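Local atomic coordinates of protein kinase domain-containing protein (Chaetomium thermophilum, PDB entry 6Z3U), a protein that probably phosphorylates serine and threonine residues of other proteins with ATP, as the cyclin-dependent kinase of the CAK complex. Residues A199-L204 against W280-V285; E265-A270 against N299-Q304; L307-I312 against W329-E334. All blocks are in the same frame, centred on the assembly; numbering follows the deposited sequence.

Contact 1: A199-L204 against W280-V285; sequences AWMGML and WSVGMV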
# COMPACT_ATOMS: atom_id res chain seq x y z
N ALA B 199 11.48 -2.59 27.22
CA ALA B 199 10.15 -2.05 26.96
C ALA B 199 10.08 -1.40 25.58
O ALA B 199 9.11 -1.61 24.83
CB ALA B 199 9.77 -1.04 28.04
N TRP B 200 11.10 -0.62 25.22
CA TRP B 200 11.12 0.01 23.90
C TRP B 200 11.22 -1.04 22.80
O TRP B 200 10.45 -1.03 21.83
CB TRP B 200 12.30 0.98 23.81
CG TRP B 200 12.10 2.25 24.58
CD1 TRP B 200 10.92 2.91 24.80
CD2 TRP B 200 13.11 3.01 25.26
NE1 TRP B 200 11.14 4.03 25.56
CE2 TRP B 200 12.47 4.12 25.86
CE3 TRP B 200 14.49 2.86 25.42
CZ2 TRP B 200 13.17 5.07 26.59
CZ3 TRP B 200 15.18 3.81 26.15
CH2 TRP B 200 14.52 4.90 26.73
N MET B 201 12.16 -1.98 22.94
CA MET B 201 12.34 -3.01 21.92
C MET B 201 11.07 -3.82 21.73
O MET B 201 10.75 -4.24 20.61
CB MET B 201 13.51 -3.91 22.30
CG MET B 201 14.87 -3.27 22.13
SD MET B 201 15.24 -2.85 20.42
CE MET B 201 15.16 -4.47 19.66
N GLY B 202 10.32 -4.06 22.81
CA GLY B 202 9.04 -4.74 22.67
C GLY B 202 8.08 -3.98 21.78
O GLY B 202 7.36 -4.58 20.98
N MET B 203 8.04 -2.66 21.93
CA MET B 203 7.19 -1.84 21.07
C MET B 203 7.65 -1.89 19.62
O MET B 203 6.85 -2.15 18.71
CB MET B 203 7.19 -0.40 21.59
CG MET B 203 6.55 -0.26 22.96
SD MET B 203 6.91 1.32 23.74
CE MET B 203 5.99 1.16 25.27
N LEU B 204 8.94 -1.65 19.39
CA LEU B 204 9.48 -1.70 18.03
C LEU B 204 9.23 -3.05 17.38
O LEU B 204 8.81 -3.13 16.23
CB LEU B 204 10.98 -1.37 18.05
CG LEU B 204 11.74 -1.59 16.75
CD1 LEU B 204 11.08 -0.84 15.62
CD2 LEU B 204 13.19 -1.16 16.90
N TRP B 280 17.29 -6.65 10.48
CA TRP B 280 18.67 -6.18 10.66
C TRP B 280 18.69 -4.77 11.22
O TRP B 280 19.45 -4.48 12.16
CB TRP B 280 19.42 -6.23 9.33
CG TRP B 280 20.82 -5.70 9.42
CD1 TRP B 280 21.20 -4.38 9.39
CD2 TRP B 280 22.02 -6.46 9.52
NE1 TRP B 280 22.57 -4.29 9.48
CE2 TRP B 280 23.10 -5.55 9.56
CE3 TRP B 280 22.30 -7.83 9.59
CZ2 TRP B 280 24.42 -5.96 9.67
CZ3 TRP B 280 23.61 -8.24 9.70
CH2 TRP B 280 24.66 -7.31 9.73
N SER B 281 17.89 -3.87 10.66
CA SER B 281 17.82 -2.51 11.18
C SER B 281 17.40 -2.50 12.64
O SER B 281 17.93 -1.73 13.44
CB SER B 281 16.86 -1.68 10.33
OG SER B 281 17.35 -1.56 9.01
N VAL B 282 16.45 -3.36 13.01
CA VAL B 282 16.07 -3.48 14.41
C VAL B 282 17.28 -3.90 15.24
O VAL B 282 17.53 -3.36 16.32
CB VAL B 282 14.91 -4.47 14.57
CG1 VAL B 282 14.71 -4.84 16.02
CG2 VAL B 282 13.64 -3.86 14.00
N GLY B 283 18.05 -4.87 14.74
CA GLY B 283 19.25 -5.28 15.45
C GLY B 283 20.20 -4.12 15.69
O GLY B 283 20.84 -4.04 16.74
N MET B 284 20.30 -3.21 14.72
CA MET B 284 21.17 -2.04 14.90
C MET B 284 20.57 -1.04 15.88
O MET B 284 21.31 -0.39 16.62
CB MET B 284 21.44 -1.38 13.55
CG MET B 284 22.33 -2.22 12.64
SD MET B 284 23.96 -2.48 13.36
CE MET B 284 24.46 -4.00 12.55
N VAL B 285 19.25 -0.89 15.89
CA VAL B 285 18.61 -0.05 16.90
C VAL B 285 18.76 -0.68 18.28
O VAL B 285 19.03 0.02 19.26
CB VAL B 285 17.13 0.18 16.54
CG1 VAL B 285 16.40 0.83 17.70
CG2 VAL B 285 17.01 1.03 15.29

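Contact 2: E265-A270 against N299-Q304; sequences ELLFGA and NTEMEQ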
# COMPACT_ATOMS: atom_id res chain seq x y z
N GLU B 265 22.91 -7.76 2.64
CA GLU B 265 22.36 -8.16 1.35
C GLU B 265 21.96 -6.94 0.52
O GLU B 265 22.07 -6.97 -0.71
CB GLU B 265 21.18 -9.11 1.54
CG GLU B 265 19.95 -8.52 2.24
CD GLU B 265 19.90 -8.84 3.73
OE1 GLU B 265 20.98 -8.99 4.35
OE2 GLU B 265 18.78 -8.94 4.27
N LEU B 266 21.52 -5.86 1.17
CA LEU B 266 21.20 -4.64 0.44
C LEU B 266 22.46 -3.88 0.07
O LEU B 266 22.54 -3.29 -1.01
CB LEU B 266 20.26 -3.76 1.27
CG LEU B 266 18.78 -3.82 0.92
CD1 LEU B 266 18.30 -5.26 0.74
CD2 LEU B 266 17.94 -3.12 1.97
N LEU B 267 23.47 -3.89 0.95
CA LEU B 267 24.76 -3.31 0.60
C LEU B 267 25.34 -3.98 -0.63
O LEU B 267 26.05 -3.34 -1.42
CB LEU B 267 25.73 -3.43 1.78
CG LEU B 267 25.49 -2.51 2.98
CD1 LEU B 267 26.18 -3.05 4.21
CD2 LEU B 267 25.98 -1.10 2.68
N PHE B 268 25.04 -5.26 -0.83
CA PHE B 268 25.52 -6.01 -1.98
C PHE B 268 24.59 -5.89 -3.19
O PHE B 268 24.78 -6.60 -4.18
CB PHE B 268 25.70 -7.48 -1.61
CG PHE B 268 26.73 -7.71 -0.52
CD1 PHE B 268 27.80 -6.85 -0.37
CD2 PHE B 268 26.61 -8.78 0.34
CE1 PHE B 268 28.74 -7.06 0.62
CE2 PHE B 268 27.54 -9.00 1.34
CZ PHE B 268 28.61 -8.14 1.48
N GLY B 269 23.60 -5.00 -3.13
CA GLY B 269 22.75 -4.76 -4.28
C GLY B 269 21.67 -5.79 -4.51
O GLY B 269 21.20 -5.94 -5.65
N ALA B 270 21.24 -6.50 -3.47
CA ALA B 270 20.24 -7.54 -3.63
C ALA B 270 18.92 -6.94 -4.13
O ALA B 270 18.49 -5.88 -3.67
CB ALA B 270 20.01 -8.27 -2.31
N ASN B 299 30.63 5.83 6.87
CA ASN B 299 30.40 7.02 6.06
C ASN B 299 30.24 6.70 4.58
O ASN B 299 29.78 7.57 3.82
CB ASN B 299 31.55 8.01 6.25
CG ASN B 299 31.75 8.40 7.70
OD1 ASN B 299 32.86 8.29 8.23
ND2 ASN B 299 30.68 8.85 8.35
N THR B 300 30.61 5.50 4.14
CA THR B 300 30.43 5.07 2.77
C THR B 300 30.03 3.60 2.77
O THR B 300 30.17 2.89 3.77
CB THR B 300 31.70 5.27 1.94
OG1 THR B 300 32.67 4.28 2.31
CG2 THR B 300 32.27 6.66 2.16
N GLU B 301 29.53 3.13 1.62
CA GLU B 301 29.11 1.74 1.53
C GLU B 301 30.29 0.79 1.74
O GLU B 301 30.12 -0.30 2.30
CB GLU B 301 28.42 1.47 0.19
CG GLU B 301 26.97 1.93 0.14
CD GLU B 301 26.82 3.44 0.20
OE1 GLU B 301 27.66 4.14 -0.39
OE2 GLU B 301 25.86 3.91 0.85
N MET B 302 31.48 1.19 1.30
CA MET B 302 32.66 0.36 1.56
C MET B 302 33.01 0.38 3.04
O MET B 302 33.45 -0.63 3.59
CB MET B 302 33.84 0.84 0.71
CG MET B 302 33.64 0.66 -0.78
SD MET B 302 35.16 0.80 -1.74
CE MET B 302 35.77 2.39 -1.19
N GLU B 303 32.84 1.53 3.70
CA GLU B 303 33.04 1.58 5.14
C GLU B 303 32.00 0.74 5.86
O GLU B 303 32.32 0.01 6.81
CB GLU B 303 33.00 3.02 5.64
CG GLU B 303 34.19 3.87 5.23
CD GLU B 303 34.22 5.22 5.92
OE1 GLU B 303 33.93 5.28 7.14
OE2 GLU B 303 34.54 6.23 5.25
N GLN B 304 30.74 0.81 5.43
CA GLN B 304 29.70 -0.00 6.05
C GLN B 304 29.99 -1.49 5.86
O GLN B 304 29.84 -2.28 6.80
CB GLN B 304 28.33 0.35 5.48
CG GLN B 304 27.17 -0.14 6.32
CD GLN B 304 27.12 0.51 7.69
OE1 GLN B 304 27.68 1.58 7.90
NE2 GLN B 304 26.44 -0.15 8.62

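Contact 3: L307-I312 against W329-E334; sequences LICKHI and WWDPME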
# COMPACT_ATOMS: atom_id res chain seq x y z
N LEU B 307 32.89 -2.32 8.09
CA LEU B 307 32.49 -2.32 9.49
C LEU B 307 31.76 -3.61 9.85
O LEU B 307 32.02 -4.21 10.90
CB LEU B 307 31.63 -1.10 9.79
CG LEU B 307 32.36 0.23 9.96
CD1 LEU B 307 31.36 1.37 10.13
CD2 LEU B 307 33.31 0.18 11.14
N ILE B 308 30.84 -4.05 8.99
CA ILE B 308 30.13 -5.30 9.26
C ILE B 308 31.12 -6.46 9.30
O ILE B 308 31.02 -7.35 10.15
CB ILE B 308 29.02 -5.52 8.22
CG1 ILE B 308 27.96 -4.43 8.36
CG2 ILE B 308 28.40 -6.90 8.41
CD1 ILE B 308 26.90 -4.45 7.28
N CYS B 309 32.09 -6.46 8.38
CA CYS B 309 33.12 -7.50 8.41
C CYS B 309 33.91 -7.45 9.71
O CYS B 309 34.25 -8.50 10.28
CB CYS B 309 34.05 -7.34 7.21
SG CYS B 309 33.33 -7.78 5.61
N LYS B 310 34.21 -6.25 10.20
CA LYS B 310 35.04 -6.12 11.39
C LYS B 310 34.29 -6.55 12.64
O LYS B 310 34.81 -7.32 13.46
CB LYS B 310 35.54 -4.68 11.52
CG LYS B 310 36.45 -4.41 12.71
CD LYS B 310 36.69 -2.92 12.89
CE LYS B 310 37.49 -2.62 14.16
NZ LYS B 310 38.93 -2.95 14.03
N HIS B 311 33.05 -6.08 12.80
CA HIS B 311 32.32 -6.24 14.05
C HIS B 311 31.34 -7.40 14.06
O HIS B 311 30.95 -7.84 15.15
CB HIS B 311 31.56 -4.95 14.39
CG HIS B 311 32.43 -3.81 14.81
ND1 HIS B 311 33.81 -3.86 14.74
CD2 HIS B 311 32.13 -2.60 15.34
CE1 HIS B 311 34.31 -2.72 15.20
NE2 HIS B 311 33.31 -1.94 15.57
N ILE B 312 30.92 -7.91 12.91
CA ILE B 312 30.00 -9.03 12.83
C ILE B 312 30.68 -10.26 12.24
O ILE B 312 30.57 -11.36 12.79
CB ILE B 312 28.73 -8.67 12.03
CG1 ILE B 312 27.86 -7.68 12.81
CG2 ILE B 312 27.92 -9.92 11.71
CD1 ILE B 312 28.17 -6.24 12.51
N TRP B 329 28.28 -7.15 -4.94
CA TRP B 329 29.11 -7.73 -3.90
C TRP B 329 30.49 -7.08 -3.90
O TRP B 329 31.11 -6.91 -4.96
CB TRP B 329 29.25 -9.24 -4.10
CG TRP B 329 30.27 -9.85 -3.20
CD1 TRP B 329 30.11 -10.20 -1.89
CD2 TRP B 329 31.63 -10.18 -3.54
NE1 TRP B 329 31.28 -10.73 -1.39
CE2 TRP B 329 32.22 -10.73 -2.38
CE3 TRP B 329 32.39 -10.07 -4.70
CZ2 TRP B 329 33.55 -11.16 -2.36
CZ3 TRP B 329 33.70 -10.50 -4.68
CH2 TRP B 329 34.27 -11.04 -3.52
N TRP B 330 30.98 -6.74 -2.71
CA TRP B 330 32.30 -6.15 -2.58
C TRP B 330 32.90 -6.59 -1.25
O TRP B 330 32.19 -6.77 -0.26
CB TRP B 330 32.25 -4.62 -2.66
CG TRP B 330 33.59 -3.98 -2.49
CD1 TRP B 330 34.53 -3.77 -3.46
CD2 TRP B 330 34.15 -3.47 -1.28
NE1 TRP B 330 35.64 -3.16 -2.93
CE2 TRP B 330 35.43 -2.97 -1.59
CE3 TRP B 330 33.70 -3.39 0.04
CZ2 TRP B 330 36.26 -2.39 -0.63
CZ3 TRP B 330 34.52 -2.82 0.99
CH2 TRP B 330 35.78 -2.32 0.66
N ASP B 331 34.22 -6.78 -1.26
CA ASP B 331 34.96 -7.21 -0.08
C ASP B 331 36.22 -6.37 0.02
O ASP B 331 36.86 -6.10 -1.01
CB ASP B 331 35.32 -8.70 -0.17
CG ASP B 331 35.88 -9.23 1.13
OD1 ASP B 331 35.12 -9.33 2.12
OD2 ASP B 331 37.09 -9.55 1.17
N PRO B 332 36.61 -5.94 1.22
CA PRO B 332 37.81 -5.10 1.35
C PRO B 332 39.10 -5.81 1.00
O PRO B 332 40.15 -5.16 0.95
CB PRO B 332 37.79 -4.67 2.82
CG PRO B 332 37.00 -5.72 3.52
CD PRO B 332 35.97 -6.19 2.53
N MET B 333 39.06 -7.12 0.76
CA MET B 333 40.26 -7.89 0.42
C MET B 333 41.30 -7.82 1.53
O MET B 333 42.50 -7.66 1.28
CB MET B 333 40.84 -7.43 -0.92
CG MET B 333 40.02 -7.89 -2.11
SD MET B 333 40.58 -7.21 -3.68
CE MET B 333 42.34 -7.54 -3.61
N GLU B 334 40.84 -7.96 2.77
CA GLU B 334 41.70 -8.13 3.93
C GLU B 334 41.53 -9.55 4.46
O GLU B 334 40.68 -10.31 3.99
CB GLU B 334 41.36 -7.11 5.02
CG GLU B 334 41.59 -5.66 4.62
CD GLU B 334 43.06 -5.32 4.43
OE1 GLU B 334 43.90 -6.22 4.59
OE2 GLU B 334 43.37 -4.15 4.12

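Contact 1: A199-L204 against W280-V285
Leu204 and Val282 meet tip to tip, with Leu204 CD2 4.0 Å from Val282 CG2, each burying similar surface. The CG of Leu204 stands opposite its backbone N (chi1 171°), which carries the isobutyl group out toward the partner helix. The Leu204 side chain also crosses that of Val285 obliquely, Leu204 CD2 lying 3.9 Å from Val285 CG1. Met201 arrives differently. Its chain, bent at chi2 and chi3, slides past Val282 in the opposite direction and lays Met201 CE 3.7 Å from Val282 CG1, so CG1 is shared between Met201 and Leu204, while CG2 faces Leu204. This pairing belongs to the helical C-lobe of the protein kinase fold, between helix 276-291, the αF helix on which that lobe is built, and helix 194-213, the αE helix. Segments 199-204 and 280-285 run almost antiparallel (165°), and with their axes 11.2 Å apart, apolar side chains alone bridge the gap, all four buried. Replacing Val282 with an alanine is likely to leave Met201 CE and the end of Leu204 without their common partner and to open a gap between the helices. Met201 also packs on Phe286 and Leu289 and on Trp382 and Trp383 of helix 381-384.

Contact 2: E265-A270 against N299-Q304
Leu267 packs on the aliphatic parts of Gln304 and Glu301, joining the short helix that ends the kinase activation segment to the first turn of helix 301-311, the αG helix. That helix starts at Thr300, the N-cap, whose OG1 accepts from Glu303 N at 3.1 Å. Glu265, the glutamate of the signature known in most kinases as Ala-Pro-Glu, opens 265-270 with a salt bridge to Arg371, a pairing typical of the fold. Leu266 turns to Val256, Ile257 and Val277. Leu267 then makes the contact itself, crossing Gln304 at about a right angle: CD1 lies 3.7 Å from Gln304 CG, and CD2 lies 3.9 Å from Gln304 CB. A bend at chi2 (65°) swings the Gln304 amide away from the leucine, and the backbone of Leu296 and Gly298 takes it up. Glu301 comes nearest with its CG methylene, 4.1 Å from Leu267 CD2, while its carboxylate forms a salt bridge with Arg259. Phe268 is the first residue to leave helical geometry. Gly269, at positive phi, is the C-prime residue of a Schellman motif, in which Gly269 N bonds to Leu266 O and Ala270 N reaches back to Glu265 O at 2.9 Å.

Contact 3: L307-I312 against W329-E334
Pro332 and Asp331 belong to the CMGC insert, the long connection after the αG helix that marks the kinase family containing the CDKs, and they rest against Cys309 on that helix. The contact is small, burying 68 Å² in all, and its centre is one buried thiol. Cys309 SG, placed opposite the carbonyl carbon by chi1 of -71°, extends toward the loop and comes to 4.4 Å from Pro332 CD, a loose apolar touch on the CD methylene. On the same loop Asp331 OD1 lies 4.2 Å from Cys309 SG, which is packing distance rather than a bond. The backbones stay well apart here, the CA atoms of Cys309 and Asp331 being 8.7 Å from each other, so side chains do the bridging.

The loop also organises itself. Asp331 directs its other oxygen to its own chain: OD2 accepts from Met333 N at 3.2 Å, closing an Asx turn round Pro332. The amide does not lie in the plane of the carboxylate but approaches 56° above it, with an N-H...O angle of 147°. Just before the turn, Trp330 presents one face to Pro332, whose N sits 3.7 Å above the indole plane and is offset toward the rim. Several residues of the loop touch a crystal neighbour, so the lattice may contribute to its path.

Within the fold, Trp330 touches Met302, Ile305 and Thr306, and Pro332 also reaches Thr306, so the loop runs along one flank of helix 301-311. Farther along, Trp340 NE1 bonds to Lys310 O, the backbones of Ile312 and Trp340 are hydrogen-bonded, and Ile312 packs on Tyr345 of helix 342-349.

All three contacts lie in the protein kinase domain, and together they run from the interior of its C-lobe to its periphery. Contact 1 is the deepest; its centre is about 21 Å from that of contact 2 and about 24 Å from that of contact 3, whereas the centres of contacts 2 and 3 are about 10 Å apart and both use helix 301-311. Along the chain contacts 1 and 2 interlace, 265-270 falling between the two halves of contact 1, and contact 3 follows both. Contacts 1 and 2 do not touch directly; Ile308, whose CD1 packs on both Trp280 and Leu267, links the core helix to the activation-segment end and the helix that carries the CMGC insert.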